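Local coordinates for protein NADH oxidoreductase (Mesorhizobium loti, PDB 3PI7) that probably binds NADPH and acts as an NAD(P)H-dependent oxidoreductase, perhaps a quinone reductase, at residues Phe157-Gln162 with Pro234-Asp239; Leu180-Ala185 with Phe190-Thr195; Glu227-Glu232 with Asn251-Arg256; Pro244-Ile249 with Ala257-Tyr262. All blocks are in the same frame, centred on the assembly; numbering follows the deposited sequence.

Interaction 1: Phe157-Gln162 with Pro234-Asp239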
loop_
_atom_site.group_PDB
_atom_site.type_symbol
_atom_site.label_atom_id
_atom_site.label_comp_id
_atom_site.label_asym_id
_atom_site.label_seq_id
_atom_site.Cartn_x
_atom_site.Cartn_y
_atom_site.Cartn_z
ATOM N N PHE A 157 13.239 -12.578 -2.681
ATOM C CA PHE A 157 13.368 -13.017 -4.059
ATOM C C PHE A 157 12.199 -13.976 -4.403
ATOM O O PHE A 157 11.743 -13.962 -5.552
ATOM C CB PHE A 157 14.737 -13.628 -4.336
ATOM C CG PHE A 157 14.880 -13.970 -5.795
ATOM C CD1 PHE A 157 14.822 -12.974 -6.770
ATOM C CD2 PHE A 157 15.025 -15.292 -6.204
ATOM C CE1 PHE A 157 14.900 -13.302 -8.129
ATOM C CE2 PHE A 157 15.129 -15.608 -7.560
ATOM C CZ PHE A 157 15.042 -14.612 -8.511
ATOM N N ASP A 158 11.669 -14.742 -3.400
ATOM C CA ASP A 158 10.519 -15.631 -3.601
ATOM C C ASP A 158 9.303 -14.788 -4.055
ATOM O O ASP A 158 8.526 -15.235 -4.884
ATOM C CB ASP A 158 10.201 -16.423 -2.317
ATOM C CG ASP A 158 10.899 -17.774 -2.169
ATOM O OD1 ASP A 158 11.523 -18.239 -3.154
ATOM O OD2 ASP A 158 10.777 -18.391 -1.081
ATOM N N ILE A 159 9.170 -13.550 -3.524
ATOM C CA ILE A 159 8.068 -12.640 -3.923
ATOM C C ILE A 159 8.234 -12.300 -5.405
ATOM O O ILE A 159 7.275 -12.356 -6.169
ATOM C CB ILE A 159 8.029 -11.359 -3.065
ATOM C CG1 ILE A 159 7.791 -11.699 -1.583
ATOM C CG2 ILE A 159 6.975 -10.371 -3.600
ATOM C CD1 ILE A 159 8.147 -10.522 -0.599
ATOM N N VAL A 160 9.463 -11.947 -5.806
ATOM C CA VAL A 160 9.763 -11.632 -7.208
ATOM C C VAL A 160 9.408 -12.836 -8.096
ATOM O O VAL A 160 8.773 -12.674 -9.144
ATOM C CB VAL A 160 11.251 -11.217 -7.370
ATOM C CG1 VAL A 160 11.605 -11.017 -8.848
ATOM C CG2 VAL A 160 11.538 -9.951 -6.577
ATOM N N LYS A 161 9.857 -14.029 -7.712
ATOM C CA LYS A 161 9.586 -15.244 -8.499
ATOM C C LYS A 161 8.116 -15.546 -8.623
ATOM O O LYS A 161 7.672 -15.910 -9.705
ATOM C CB LYS A 161 10.255 -16.453 -7.846
ATOM C CG LYS A 161 11.743 -16.533 -8.077
ATOM C CD LYS A 161 12.255 -17.899 -7.607
ATOM C CE LYS A 161 11.974 -19.010 -8.604
ATOM N N GLN A 162 7.361 -15.427 -7.511
ATOM C CA GLN A 162 5.929 -15.703 -7.516
ATOM C C GLN A 162 5.168 -14.695 -8.378
ATOM O O GLN A 162 4.134 -15.037 -8.953
ATOM C CB GLN A 162 5.368 -15.735 -6.082
ATOM C CG GLN A 162 5.832 -16.964 -5.264
ATOM C CD GLN A 162 5.756 -18.267 -6.033
ATOM O OE1 GLN A 162 4.676 -18.724 -6.426
ATOM N NE2 GLN A 162 6.910 -18.876 -6.301
ATOM N N PRO A 234 8.727 -3.888 -14.729
ATOM C CA PRO A 234 8.756 -4.635 -13.454
ATOM C C PRO A 234 7.490 -4.445 -12.634
ATOM O O PRO A 234 6.855 -3.394 -12.711
ATOM C CB PRO A 234 9.937 -3.976 -12.703
ATOM C CG PRO A 234 9.950 -2.569 -13.214
ATOM C CD PRO A 234 9.646 -2.725 -14.686
ATOM N N ARG A 235 7.168 -5.418 -11.809
ATOM C CA ARG A 235 6.020 -5.260 -10.924
ATOM C C ARG A 235 6.444 -5.225 -9.472
ATOM O O ARG A 235 5.752 -4.611 -8.666
ATOM C CB ARG A 235 4.976 -6.349 -11.183
ATOM C CG ARG A 235 4.096 -5.991 -12.407
ATOM C CD ARG A 235 2.848 -6.859 -12.533
ATOM N NE ARG A 235 3.114 -8.299 -12.564
ATOM C CZ ARG A 235 3.539 -8.978 -13.630
ATOM N NH1 ARG A 235 3.777 -8.348 -14.777
ATOM N NH2 ARG A 235 3.736 -10.287 -13.557
ATOM N N ILE A 236 7.592 -5.817 -9.124
ATOM C CA ILE A 236 8.001 -5.795 -7.728
ATOM C C ILE A 236 9.033 -4.772 -7.507
ATOM O O ILE A 236 10.021 -4.745 -8.222
ATOM C CB ILE A 236 8.514 -7.180 -7.231
ATOM C CG1 ILE A 236 7.433 -8.266 -7.443
ATOM C CG2 ILE A 236 9.002 -7.133 -5.774
ATOM C CD1 ILE A 236 6.099 -8.059 -6.541
ATOM N N PHE A 237 8.824 -3.945 -6.464
ATOM C CA PHE A 237 9.819 -2.951 -6.073
ATOM C C PHE A 237 10.149 -3.199 -4.612
ATOM O O PHE A 237 9.290 -3.012 -3.743
ATOM C CB PHE A 237 9.256 -1.537 -6.329
ATOM C CG PHE A 237 9.995 -0.375 -5.710
ATOM C CD1 PHE A 237 11.387 -0.410 -5.548
ATOM C CD2 PHE A 237 9.313 0.761 -5.300
ATOM C CE1 PHE A 237 12.062 0.660 -4.958
ATOM C CE2 PHE A 237 10.003 1.858 -4.760
ATOM C CZ PHE A 237 11.374 1.812 -4.625
ATOM N N LEU A 238 11.397 -3.625 -4.347
ATOM C CA LEU A 238 11.889 -3.898 -2.993
ATOM C C LEU A 238 12.603 -2.645 -2.562
ATOM O O LEU A 238 13.628 -2.274 -3.145
ATOM C CB LEU A 238 12.798 -5.155 -2.956
ATOM C CG LEU A 238 12.179 -6.435 -3.537
ATOM C CD1 LEU A 238 13.192 -7.607 -3.493
ATOM C CD2 LEU A 238 10.929 -6.818 -2.772
ATOM N N ASP A 239 12.032 -1.956 -1.583
ATOM C CA ASP A 239 12.548 -0.655 -1.209
ATOM C C ASP A 239 13.118 -0.583 0.208
ATOM O O ASP A 239 12.379 -0.732 1.183
ATOM C CB ASP A 239 11.395 0.349 -1.352
ATOM C CG ASP A 239 11.729 1.789 -0.987
ATOM O OD1 ASP A 239 12.905 2.198 -1.163
ATOM O OD2 ASP A 239 10.807 2.513 -0.571
#
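Ile236 is directed from strand 236-239 toward helix 148-163 and meets two neighbouring helix residues, Ile159 and Val160. The two isoleucines lie at about a right angle to each other, and the touch is methyl to methyl: Ile159 CG2 sits 3.8 Å from Ile236 CD1. On Ile236 the CG1 branch stands beside the backbone N, and a second bend (chi2 -66°) puts CD1 where it can reach that methyl. The other branch serves Val160, whose CG2 is 3.9 Å from Ile236 CG2. Here the side chains cross obliquely, and Ile236 CG1 also comes within 4.1 Å of Val160 CA, close against the helix backbone. Val160 has CG1 anti to its N (chi1 175°), which leaves CG2 to face the strand. That same Val160 CG2 reaches along the strand to Leu238 CD1, at 4.2 Å. Ile236 and Leu238 are alternate residues and share one face of the sheet; Phe237 between them goes to the other face, where it stacks with Trp259. The short axes of 157-162 and 236-239 run nearly antiparallel, at 168°, and approach to 9.2 Å, as helices lie on the parallel sheet of a Rossmann fold. The strand spends backbone polar groups on Val169, Arg258 and Ile260 of the adjoining strands, so what holds the helix here is dispersion and the burial of branched aliphatic side chains.

Interaction 2: Leu180-Ala185 with Phe190-Thr195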
loop_
_atom_site.group_PDB
_atom_site.type_symbol
_atom_site.label_atom_id
_atom_site.label_comp_id
_atom_site.label_asym_id
_atom_site.label_seq_id
_atom_site.Cartn_x
_atom_site.Cartn_y
_atom_site.Cartn_z
ATOM N N LEU A 180 23.050 -9.963 -2.683
ATOM C CA LEU A 180 22.634 -11.372 -2.617
ATOM C C LEU A 180 21.438 -11.629 -3.562
ATOM O O LEU A 180 21.372 -12.661 -4.230
ATOM C CB LEU A 180 22.241 -11.757 -1.181
ATOM C CG LEU A 180 23.360 -11.868 -0.140
ATOM C CD1 LEU A 180 22.781 -12.095 1.212
ATOM C CD2 LEU A 180 24.347 -12.951 -0.494
ATOM N N ILE A 181 20.468 -10.709 -3.577
ATOM C CA ILE A 181 19.278 -10.858 -4.428
ATOM C C ILE A 181 19.679 -10.790 -5.891
ATOM O O ILE A 181 19.184 -11.581 -6.681
ATOM C CB ILE A 181 18.174 -9.825 -4.065
ATOM C CG1 ILE A 181 17.715 -10.103 -2.625
ATOM C CG2 ILE A 181 16.952 -9.931 -5.056
ATOM C CD1 ILE A 181 16.717 -9.108 -2.039
ATOM N N ILE A 182 20.599 -9.873 -6.234
ATOM C CA ILE A 182 21.081 -9.745 -7.620
ATOM C C ILE A 182 21.654 -11.111 -8.084
ATOM O O ILE A 182 21.306 -11.570 -9.176
ATOM C CB ILE A 182 22.092 -8.572 -7.794
ATOM C CG1 ILE A 182 21.381 -7.216 -7.665
ATOM C CG2 ILE A 182 22.757 -8.661 -9.183
ATOM C CD1 ILE A 182 22.294 -5.992 -7.447
ATOM N N GLY A 183 22.462 -11.752 -7.231
ATOM C CA GLY A 183 23.048 -13.074 -7.480
ATOM C C GLY A 183 22.005 -14.145 -7.754
ATOM O O GLY A 183 22.096 -14.857 -8.754
ATOM N N LEU A 184 20.979 -14.230 -6.897
ATOM C CA LEU A 184 19.835 -15.138 -7.073
ATOM C C LEU A 184 19.117 -14.877 -8.389
ATOM O O LEU A 184 18.715 -15.808 -9.081
ATOM C CB LEU A 184 18.818 -14.949 -5.932
ATOM C CG LEU A 184 19.216 -15.443 -4.539
ATOM C CD1 LEU A 184 18.180 -15.020 -3.494
ATOM C CD2 LEU A 184 19.380 -16.977 -4.518
ATOM N N ALA A 185 18.877 -13.587 -8.692
ATOM C CA ALA A 185 18.200 -13.167 -9.897
ATOM C C ALA A 185 18.953 -13.618 -11.130
ATOM O O ALA A 185 18.339 -14.169 -12.034
ATOM C CB ALA A 185 18.062 -11.657 -9.899
ATOM N N PHE A 190 16.370 -13.500 -13.874
ATOM C CA PHE A 190 15.625 -12.301 -13.540
ATOM C C PHE A 190 16.535 -11.091 -13.809
ATOM O O PHE A 190 17.757 -11.239 -13.959
ATOM C CB PHE A 190 15.083 -12.339 -12.112
ATOM C CG PHE A 190 13.886 -13.253 -11.998
ATOM C CD1 PHE A 190 14.050 -14.633 -11.907
ATOM C CD2 PHE A 190 12.602 -12.734 -11.924
ATOM C CE1 PHE A 190 12.946 -15.481 -11.811
ATOM C CE2 PHE A 190 11.494 -13.581 -11.828
ATOM C CZ PHE A 190 11.674 -14.951 -11.745
ATOM N N ARG A 191 15.928 -9.911 -13.921
ATOM C CA ARG A 191 16.596 -8.692 -14.359
ATOM C C ARG A 191 16.456 -7.586 -13.342
ATOM O O ARG A 191 15.519 -6.806 -13.388
ATOM C CB ARG A 191 16.009 -8.269 -15.697
ATOM C CG ARG A 191 16.337 -9.270 -16.782
ATOM C CD ARG A 191 15.575 -8.972 -18.064
ATOM N NE ARG A 191 15.987 -7.703 -18.678
ATOM C CZ ARG A 191 17.008 -7.577 -19.521
ATOM N NH1 ARG A 191 17.770 -8.627 -19.817
ATOM N NH2 ARG A 191 17.296 -6.395 -20.050
ATOM N N PRO A 192 17.454 -7.448 -12.469
ATOM C CA PRO A 192 17.350 -6.428 -11.424
ATOM C C PRO A 192 17.563 -5.035 -11.966
ATOM O O PRO A 192 18.462 -4.801 -12.766
ATOM C CB PRO A 192 18.471 -6.809 -10.435
ATOM C CG PRO A 192 18.826 -8.216 -10.774
ATOM C CD PRO A 192 18.599 -8.344 -12.237
ATOM N N ILE A 193 16.761 -4.099 -11.471
ATOM C CA ILE A 193 16.899 -2.683 -11.792
ATOM C C ILE A 193 17.254 -2.076 -10.469
ATOM O O ILE A 193 16.420 -2.120 -9.565
ATOM C CB ILE A 193 15.589 -2.116 -12.387
ATOM C CG1 ILE A 193 15.231 -2.786 -13.727
ATOM C CG2 ILE A 193 15.631 -0.565 -12.491
ATOM C CD1 ILE A 193 13.679 -2.667 -14.037
ATOM N N VAL A 194 18.460 -1.511 -10.317
ATOM C CA VAL A 194 18.803 -1.013 -9.003
ATOM C C VAL A 194 19.267 0.419 -9.072
ATOM O O VAL A 194 19.785 0.851 -10.091
ATOM C CB VAL A 194 19.854 -1.910 -8.272
ATOM C CG1 VAL A 194 19.400 -3.373 -8.217
ATOM C CG2 VAL A 194 21.243 -1.793 -8.894
ATOM N N THR A 195 19.077 1.146 -7.988
ATOM C CA THR A 195 19.544 2.530 -7.916
ATOM C C THR A 195 20.727 2.638 -6.955
ATOM O O THR A 195 20.765 1.958 -5.917
ATOM C CB THR A 195 18.420 3.494 -7.503
ATOM O OG1 THR A 195 18.106 3.209 -6.146
ATOM C CG2 THR A 195 17.168 3.396 -8.411
#
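Ala185 and Phe190 meet where helix 176-188 gives way to strand 191-196. Phe190 N donates to Ala185 O over 2.8 Å, with an N-H...O angle of 148°. Beside this bond the side chains of the two residues close up, Ala185 CB lying 3.8 Å from Phe190 CB. The methyl of Ala185 then rests on the ring of Pro192, with Ala185 CB 3.6 Å from Pro192 CG. One turn back along the helix, Ile182 continues the row: its CG1 lies 4.0 Å from Pro192 CB, and its CD1 reaches Val194 CG1 at the same separation. CG1 of Ile182 stands beside the backbone N (chi1 -70°) and the chain extends from there, which carries CD1 along the strand to Val194. Further out, strand 167-170, next to 191-196 in the sheet, adds Phe168, which touches both Ala185 and Pro192, and Met170, which touches Ile182. The Phe190 ring turns off toward helix 148-163, where it packs edge-to-face with Phe157, and it also has a cation-pi partner in Lys166. The contact thus closes the second half of a beta-alpha-beta unit, strand 167-170, helix 176-188, strand 191-196. One backbone bond links the helix to the start of the strand; the rest of the contact is apolar, and the small methyl of Ala185 lets the proline come in close.

Interaction 3: Glu227-Glu232 with Asn251-Arg256. With PO4 (phosphate ion), chain F.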
loop_
_atom_site.group_PDB
_atom_site.type_symbol
_atom_site.label_atom_id
_atom_site.label_comp_id
_atom_site.label_asym_id
_atom_site.label_seq_id
_atom_site.Cartn_x
_atom_site.Cartn_y
_atom_site.Cartn_z
ATOM N N GLU A 227 12.123 5.503 -19.011
ATOM C CA GLU A 227 12.534 4.701 -20.173
ATOM C C GLU A 227 12.762 3.265 -19.751
ATOM O O GLU A 227 12.298 2.344 -20.417
ATOM C CB GLU A 227 13.797 5.280 -20.816
ATOM C CG GLU A 227 13.559 6.568 -21.600
ATOM C CD GLU A 227 14.833 7.222 -22.093
ATOM O OE1 GLU A 227 15.863 6.521 -22.190
ATOM O OE2 GLU A 227 14.787 8.421 -22.449
ATOM N N VAL A 228 13.402 3.073 -18.603
ATOM C CA VAL A 228 13.680 1.711 -18.110
ATOM C C VAL A 228 12.366 1.018 -17.690
ATOM O O VAL A 228 12.185 -0.170 -17.959
ATOM C CB VAL A 228 14.723 1.748 -16.956
ATOM C CG1 VAL A 228 14.918 0.347 -16.365
ATOM C CG2 VAL A 228 16.058 2.297 -17.481
HETATM N N MSE A 229 11.470 1.738 -16.993
HETATM C CA MSE A 229 10.192 1.151 -16.595
HETATM C C MSE A 229 9.396 0.722 -17.800
HETATM O O MSE A 229 8.790 -0.329 -17.756
HETATM C CB MSE A 229 9.334 2.136 -15.775
HETATM C CG MSE A 229 9.954 2.515 -14.479
HETATM SE SE MSE A 229 10.339 1.083 -13.298
HETATM C CE MSE A 229 12.268 0.937 -13.608
ATOM N N LYS A 230 9.412 1.519 -18.886
ATOM C CA LYS A 230 8.661 1.165 -20.094
ATOM C C LYS A 230 9.276 -0.081 -20.737
ATOM O O LYS A 230 8.551 -0.974 -21.166
ATOM C CB LYS A 230 8.647 2.340 -21.087
ATOM C CG LYS A 230 7.781 2.087 -22.328
ATOM C CD LYS A 230 7.664 3.309 -23.242
ATOM C CE LYS A 230 7.026 2.987 -24.583
ATOM N NZ LYS A 230 5.559 2.732 -24.488
ATOM N N ALA A 231 10.613 -0.133 -20.788
ATOM C CA ALA A 231 11.340 -1.220 -21.445
ATOM C C ALA A 231 11.240 -2.550 -20.678
ATOM O O ALA A 231 11.096 -3.623 -21.287
ATOM C CB ALA A 231 12.798 -0.825 -21.622
ATOM N N GLU A 232 11.249 -2.484 -19.349
ATOM C CA GLU A 232 11.359 -3.694 -18.512
ATOM C C GLU A 232 10.055 -4.146 -17.868
ATOM O O GLU A 232 9.941 -5.325 -17.535
ATOM C CB GLU A 232 12.404 -3.476 -17.410
ATOM C CG GLU A 232 13.823 -3.277 -17.935
ATOM C CD GLU A 232 14.500 -4.466 -18.597
ATOM O OE1 GLU A 232 14.049 -5.615 -18.379
ATOM O OE2 GLU A 232 15.504 -4.248 -19.316
ATOM N N ASN A 251 5.914 5.790 -8.756
ATOM C CA ASN A 251 5.131 6.564 -9.706
ATOM C C ASN A 251 5.379 6.131 -11.164
ATOM O O ASN A 251 4.445 6.095 -11.972
ATOM C CB ASN A 251 5.495 8.036 -9.543
ATOM C CG ASN A 251 4.640 8.976 -10.354
ATOM O OD1 ASN A 251 5.113 9.631 -11.290
ATOM N ND2 ASN A 251 3.374 9.024 -10.043
ATOM N N ALA A 252 6.630 5.788 -11.500
ATOM C CA ALA A 252 7.018 5.430 -12.867
ATOM C C ALA A 252 6.731 3.965 -13.190
ATOM O O ALA A 252 6.767 3.584 -14.370
ATOM C CB ALA A 252 8.500 5.716 -13.088
HETATM N N MSE A 253 6.457 3.145 -12.167
HETATM C CA MSE A 253 6.262 1.735 -12.450
HETATM C C MSE A 253 4.933 1.460 -13.159
HETATM O O MSE A 253 3.973 2.259 -13.067
HETATM C CB MSE A 253 6.385 0.901 -11.175
HETATM C CG MSE A 253 7.801 0.758 -10.717
HETATM SE SE MSE A 253 7.760 -0.016 -8.979
HETATM C CE MSE A 253 7.643 -1.952 -9.526
ATOM N N PRO A 254 4.857 0.312 -13.892
ATOM C CA PRO A 254 3.620 0.016 -14.615
ATOM C C PRO A 254 2.515 -0.457 -13.680
ATOM O O PRO A 254 2.704 -0.570 -12.456
ATOM C CB PRO A 254 4.035 -1.104 -15.575
ATOM C CG PRO A 254 5.101 -1.823 -14.870
ATOM C CD PRO A 254 5.884 -0.734 -14.158
ATOM N N LYS A 255 1.353 -0.772 -14.287
ATOM C CA LYS A 255 0.194 -1.251 -13.553
ATOM C C LYS A 255 0.521 -2.535 -12.769
ATOM O O LYS A 255 1.357 -3.355 -13.177
ATOM C CB LYS A 255 -1.000 -1.484 -14.497
ATOM C CG LYS A 255 -0.794 -2.570 -15.539
ATOM C CD LYS A 255 -1.895 -2.558 -16.601
ATOM C CE LYS A 255 -1.540 -3.445 -17.776
ATOM N N ARG A 256 -0.144 -2.673 -11.617
ATOM C CA ARG A 256 -0.072 -3.805 -10.709
ATOM C C ARG A 256 1.253 -3.836 -9.937
ATOM O O ARG A 256 1.560 -4.837 -9.302
ATOM C CB ARG A 256 -0.321 -5.131 -11.443
ATOM C CG ARG A 256 -1.638 -5.123 -12.201
ATOM C CD ARG A 256 -2.135 -6.492 -12.601
ATOM N NE ARG A 256 -3.453 -6.356 -13.236
ATOM C CZ ARG A 256 -4.600 -6.255 -12.567
ATOM N NH1 ARG A 256 -4.611 -6.304 -11.238
ATOM N NH2 ARG A 256 -5.744 -6.095 -13.221
HETATM P P PO4 F . -4.666 -5.848 -16.870
HETATM O O1 PO4 F . -3.312 -6.022 -16.063
HETATM O O2 PO4 F . -4.626 -4.628 -17.876
HETATM O O3 PO4 F . -5.815 -5.531 -15.852
HETATM O O4 PO4 F . -4.951 -7.174 -17.666
#
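Met229, modelled as selenomethionine, is the helix 221-232 residue that meets Ala252 and Met253 at the end of helix 243-252. Its CB lies 3.3 Å from Ala252 O, a van der Waals touch on a carbonyl at the helix end. Met229 CG is 3.4 Å from Ala252 O and packs on Ala252 CB at 3.8 Å. A turn at chi2 (-58°) then swings the selenium toward Met253, where Met229 SE comes 3.6 Å from Met253 CG; Met253 has two conformers, so this touch belongs to the one described. CE bends on to Ile193 of strand 191-196. Both helices lie against one face of the parallel sheet of the Rossmann domain, and the methionine fills the seam between them and the strands. Beyond Pro254 the chain reaches solvent, and Arg256 holds a phosphate ion, probably from the crystallisation liquor, at the edge of its guanidinium. Arg256 NE donates to phosphate O1 over 2.9 Å and Arg256 NH2 to phosphate O3 over 2.7 Å, at 168° and 165°, both close to straight. Lys255, modelled only as far as CE, brings that carbon within 3.3 Å of phosphate O2, and Arg256 NH2 has a second partner in Glu292 of the second subunit.

Interaction 4: Pro244-Ile249 with Ala257-Tyr262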
loop_
_atom_site.group_PDB
_atom_site.type_symbol
_atom_site.label_atom_id
_atom_site.label_comp_id
_atom_site.label_asym_id
_atom_site.label_seq_id
_atom_site.Cartn_x
_atom_site.Cartn_y
_atom_site.Cartn_z
ATOM N N PRO A 244 11.600 10.485 -1.316
ATOM C CA PRO A 244 11.369 10.929 -2.714
ATOM C C PRO A 244 11.854 9.979 -3.799
ATOM O O PRO A 244 11.192 9.860 -4.845
ATOM C CB PRO A 244 12.159 12.240 -2.795
ATOM C CG PRO A 244 12.198 12.740 -1.396
ATOM C CD PRO A 244 12.295 11.526 -0.524
ATOM N N LEU A 245 13.010 9.308 -3.581
ATOM C CA LEU A 245 13.509 8.357 -4.577
ATOM C C LEU A 245 12.505 7.245 -4.787
ATOM O O LEU A 245 12.142 6.932 -5.921
ATOM C CB LEU A 245 14.845 7.753 -4.125
ATOM C CG LEU A 245 15.416 6.626 -4.964
ATOM C CD1 LEU A 245 15.665 7.079 -6.396
ATOM C CD2 LEU A 245 16.655 6.073 -4.324
ATOM N N ALA A 246 12.030 6.659 -3.690
ATOM C CA ALA A 246 11.081 5.552 -3.820
ATOM C C ALA A 246 9.727 6.038 -4.370
ATOM O O ALA A 246 9.070 5.302 -5.116
ATOM C CB ALA A 246 10.925 4.859 -2.489
ATOM N N SER A 247 9.334 7.271 -4.013
ATOM C CA SER A 247 8.096 7.889 -4.498
ATOM C C SER A 247 8.132 7.983 -6.024
ATOM O O SER A 247 7.147 7.635 -6.686
ATOM C CB SER A 247 7.924 9.275 -3.887
ATOM O OG SER A 247 6.788 9.910 -4.451
ATOM N N ALA A 248 9.276 8.426 -6.579
ATOM C CA ALA A 248 9.500 8.570 -8.022
ATOM C C ALA A 248 9.480 7.231 -8.710
ATOM O O ALA A 248 8.860 7.084 -9.767
ATOM C CB ALA A 248 10.834 9.262 -8.274
ATOM N N ILE A 249 10.159 6.227 -8.115
ATOM C CA ILE A 249 10.204 4.894 -8.714
ATOM C C ILE A 249 8.785 4.327 -8.798
ATOM O O ILE A 249 8.360 3.928 -9.854
ATOM C CB ILE A 249 11.142 3.984 -7.892
ATOM C CG1 ILE A 249 12.612 4.427 -8.101
ATOM C CG2 ILE A 249 10.935 2.497 -8.271
ATOM C CD1 ILE A 249 13.560 3.762 -7.118
ATOM N N ALA A 257 1.987 -2.721 -9.935
ATOM C CA ALA A 257 3.224 -2.612 -9.193
ATOM C C ALA A 257 2.983 -2.724 -7.705
ATOM O O ALA A 257 1.968 -2.241 -7.199
ATOM C CB ALA A 257 3.896 -1.302 -9.487
ATOM N N ARG A 258 3.902 -3.424 -7.030
ATOM C CA ARG A 258 3.874 -3.606 -5.572
ATOM C C ARG A 258 5.123 -2.955 -4.993
ATOM O O ARG A 258 6.262 -3.336 -5.342
ATOM C CB ARG A 258 3.829 -5.090 -5.208
ATOM C CG ARG A 258 2.520 -5.765 -5.588
ATOM C CD ARG A 258 2.652 -7.259 -5.456
ATOM N NE ARG A 258 2.957 -7.682 -4.094
ATOM C CZ ARG A 258 3.355 -8.914 -3.778
ATOM N NH1 ARG A 258 3.521 -9.828 -4.725
ATOM N NH2 ARG A 258 3.602 -9.234 -2.516
ATOM N N TRP A 259 4.916 -1.956 -4.152
ATOM C CA TRP A 259 6.005 -1.235 -3.483
ATOM C C TRP A 259 6.148 -1.907 -2.149
ATOM O O TRP A 259 5.216 -1.852 -1.343
ATOM C CB TRP A 259 5.591 0.229 -3.366
ATOM C CG TRP A 259 6.530 1.182 -2.685
ATOM C CD1 TRP A 259 7.781 0.938 -2.187
ATOM C CD2 TRP A 259 6.304 2.584 -2.548
ATOM N NE1 TRP A 259 8.331 2.110 -1.709
ATOM C CE2 TRP A 259 7.419 3.127 -1.876
ATOM C CE3 TRP A 259 5.199 3.420 -2.822
ATOM C CZ2 TRP A 259 7.501 4.493 -1.560
ATOM C CZ3 TRP A 259 5.283 4.771 -2.512
ATOM C CH2 TRP A 259 6.433 5.302 -1.927
ATOM N N ILE A 260 7.226 -2.678 -1.992
ATOM C CA ILE A 260 7.461 -3.487 -0.794
ATOM C C ILE A 260 8.559 -2.838 0.020
ATOM O O ILE A 260 9.721 -2.849 -0.363
ATOM C CB ILE A 260 7.794 -4.948 -1.155
ATOM C CG1 ILE A 260 6.666 -5.544 -2.021
ATOM C CG2 ILE A 260 8.022 -5.767 0.151
ATOM C CD1 ILE A 260 6.867 -6.969 -2.508
ATOM N N ILE A 261 8.154 -2.190 1.098
ATOM C CA ILE A 261 9.088 -1.411 1.920
ATOM C C ILE A 261 9.685 -2.326 2.980
ATOM O O ILE A 261 8.934 -2.944 3.729
ATOM C CB ILE A 261 8.333 -0.207 2.545
ATOM C CG1 ILE A 261 7.971 0.798 1.425
ATOM C CG2 ILE A 261 9.202 0.442 3.638
ATOM C CD1 ILE A 261 7.133 2.061 1.819
ATOM N N TYR A 262 11.016 -2.391 3.076
ATOM C CA TYR A 262 11.627 -3.236 4.121
ATOM C C TYR A 262 12.718 -2.458 4.909
ATOM O O TYR A 262 13.327 -2.997 5.826
ATOM C CB TYR A 262 12.170 -4.520 3.508
ATOM C CG TYR A 262 13.379 -4.304 2.632
ATOM C CD1 TYR A 262 13.243 -4.082 1.267
ATOM C CD2 TYR A 262 14.664 -4.401 3.153
ATOM C CE1 TYR A 262 14.357 -3.929 0.445
ATOM C CE2 TYR A 262 15.784 -4.182 2.355
ATOM C CZ TYR A 262 15.623 -3.984 0.996
ATOM O OH TYR A 262 16.713 -3.847 0.195
#
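Trp259 reaches from strand 258-261 to Ala246 on helix 243-252, and the close part of the contact is concentrated there. The CZ2 corner of the Trp259 indole lies 3.6 Å from Ala246 CB, with NE1 of the same ring 3.9 Å from that methyl. With CG anti to the backbone N (chi1 179°), the ring extends out from the strand toward the helix. Ala246 O stands 3.9 Å above one face of the indole, and Ile261 CD1 lies over the opposite face, both offset toward the rim. The polar end is satisfied elsewhere, by a hydrogen bond from NE1 to Asp239 OD2, while Phe237 stacks on the ring and Phe250 meets it at a slant. Things are looser at Ser247: its CA comes only within 4.0 Å of Trp259 CH2, and its CB points away from the strand, the hydroxyl of the conformer described being hydrogen-bonded to Val271 O. Toward the start of the segment the helix becomes open to solvent at Pro244. With a leucine in place of Trp259, Asp239 OD2 would probably be left without its indole N-H partner and a gap would be likely to open beside Ala246. Strand 236-239, helix 243-252 and strand 258-261 form a beta-alpha-beta crossover, the building unit of the Rossmann fold.

Overall arrangement
All four contacts lie in the Rossmann-type domain, which probably binds NADPH. Interactions 1 and 2 pack helices 148-163 and 176-188 on one face of the parallel sheet; interactions 3 and 4 involve helices 221-232 and 243-252 on the other. Interaction 2 is nested in the chain loop closed by interaction 1, their centres about 10 Å apart, and Phe157 CZ meets Phe190 CD1 at 3.5 Å. The strands of interactions 1 and 4 are sheet neighbours, with Phe237 O 2.7 Å from Ile260 N, a probable hydrogen bond. Arg191 NE and Glu232 OE1, 2.9 Å apart, form a salt bridge from interaction 2 to interaction 3. Arg256 holds the phosphate at the end of 251-256, well away from the Met229 packing.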